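PDB 6YXQ: activating signal cointegrator 1 complex subunit 3 from Homo sapiens, which is an ATP-driven 3'-5' DNA helicase that unwinds alkylated duplexes for repair, helps rescue stalled ribosomes, and binds ASCC2 through the N-terminal part contained in this chain. Local coordinates for residues A[144-147]-A[148-151]. Residues are numbered along the deposited sequence; the frame is centred on the assembly and turned at random.
Sequences HFSQ and DDLT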
loop_
_atom_site.group_PDB
_atom_site.type_symbol
_atom_site.label_atom_id
_atom_site.label_comp_id
_atom_site.label_asym_id
_atom_site.label_seq_id
_atom_site.Cartn_x
_atom_site.Cartn_y
_atom_site.Cartn_z
ATOM N N HIS A 144 27.170 34.519 -13.857
ATOM C CA HIS A 144 27.279 35.777 -13.135
ATOM C C HIS A 144 26.989 35.631 -11.644
ATOM O O HIS A 144 27.219 36.580 -10.886
ATOM C CB HIS A 144 26.330 36.820 -13.738
ATOM C CG HIS A 144 26.630 37.159 -15.166
ATOM N ND1 HIS A 144 27.220 38.346 -15.540
ATOM C CD2 HIS A 144 26.414 36.471 -16.313
ATOM C CE1 HIS A 144 27.360 38.375 -16.852
ATOM N NE2 HIS A 144 26.877 37.249 -17.346
ATOM N N PHE A 145 26.491 34.480 -11.202
ATOM C CA PHE A 145 26.235 34.295 -9.782
ATOM C C PHE A 145 27.557 34.164 -9.050
ATOM O O PHE A 145 28.497 33.530 -9.537
ATOM C CB PHE A 145 25.380 33.044 -9.519
ATOM C CG PHE A 145 23.905 33.212 -9.817
ATOM C CD1 PHE A 145 23.464 34.056 -10.826
ATOM C CD2 PHE A 145 22.962 32.480 -9.115
ATOM C CE1 PHE A 145 22.116 34.185 -11.106
ATOM C CE2 PHE A 145 21.613 32.605 -9.392
ATOM C CZ PHE A 145 21.191 33.456 -10.388
ATOM N N SER A 146 27.638 34.799 -7.891
ATOM C CA SER A 146 28.599 34.344 -6.909
ATOM C C SER A 146 28.044 33.113 -6.213
ATOM O O SER A 146 26.848 32.805 -6.291
ATOM C CB SER A 146 28.900 35.434 -5.890
ATOM O OG SER A 146 27.793 35.632 -5.034
ATOM N N GLN A 147 28.936 32.402 -5.525
ATOM C CA GLN A 147 28.543 31.122 -4.957
ATOM C C GLN A 147 27.643 31.298 -3.734
ATOM O O GLN A 147 26.763 30.459 -3.479
ATOM C CB GLN A 147 29.788 30.278 -4.648
ATOM C CG GLN A 147 29.337 28.862 -4.601
ATOM C CD GLN A 147 28.431 28.646 -3.452
ATOM O OE1 GLN A 147 28.738 28.940 -2.304
ATOM N NE2 GLN A 147 27.229 28.287 -3.783
ATOM N N ASP A 148 27.805 32.408 -3.011
ATOM C CA ASP A 148 26.815 32.802 -2.015
ATOM C C ASP A 148 25.449 33.028 -2.659
ATOM O O ASP A 148 24.418 32.586 -2.132
ATOM C CB ASP A 148 27.288 34.062 -1.282
ATOM C CG ASP A 148 28.244 33.757 -0.121
ATOM O OD1 ASP A 148 28.445 32.562 0.203
ATOM O OD2 ASP A 148 28.771 34.716 0.487
ATOM N N ASP A 149 25.425 33.708 -3.809
ATOM C CA ASP A 149 24.178 33.891 -4.550
ATOM C C ASP A 149 23.565 32.551 -4.945
ATOM O O ASP A 149 22.347 32.355 -4.837
ATOM C CB ASP A 149 24.432 34.742 -5.794
ATOM C CG ASP A 149 24.592 36.203 -5.471
ATOM O OD1 ASP A 149 24.059 36.635 -4.425
ATOM O OD2 ASP A 149 25.250 36.917 -6.258
ATOM N N LEU A 150 24.394 31.622 -5.420
ATOM C CA LEU A 150 23.879 30.329 -5.848
ATOM C C LEU A 150 23.262 29.577 -4.678
ATOM O O LEU A 150 22.189 28.979 -4.818
ATOM C CB LEU A 150 24.995 29.507 -6.495
ATOM C CG LEU A 150 24.651 28.546 -7.638
ATOM C CD1 LEU A 150 25.928 27.900 -8.141
ATOM C CD2 LEU A 150 23.655 27.482 -7.222
ATOM N N THR A 151 23.920 29.592 -3.512
ATOM C CA THR A 151 23.328 28.929 -2.349
ATOM C C THR A 151 22.054 29.630 -1.912
ATOM O O THR A 151 21.130 28.983 -1.410
ATOM C CB THR A 151 24.304 28.864 -1.174
ATOM O OG1 THR A 151 24.736 30.179 -0.837
ATOM C CG2 THR A 151 25.497 28.009 -1.507
#
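Ser146 OG is engaged twice by Asp149: it accepts from the backbone N of Asp149 at 3.3 Å, with an N-H...O angle of 161°, and donates weakly to OD2 of the same residue at 3.1 Å. Ser146 sits at the N-cap of helix 147-163, and the first bond is the capping bond. Its OG can face the helix start because it stands between its own backbone N and carbonyl carbon (chi1 71°). Behind the cap, regular i to i+4 bonding begins with Leu150 N to Ser146 O at 2.9 Å and continues with Thr151 N to Gln147 O at 3.0 Å. Thr151 OG1 adds a side-chain bond to Asp148 O at 2.8 Å, at a C=O...O angle of 115°, well off the carbonyl axis and tilted from its plane. Were Thr151 an alanine, Asp148 O would probably lose this hydroxyl partner. Before the cap, Phe145 has the edge of its ring at Leu150, CD2 lying 4.0 Å from Leu150 CA, and the side chain also touches Leu62. The contact thus starts the last helix after the loop from helix 128-142, within the region required for ASCC2 binding. The carboxylates of Asp148 and Asp149, both in the first turn, would be expected to interact favourably with the helix dipole.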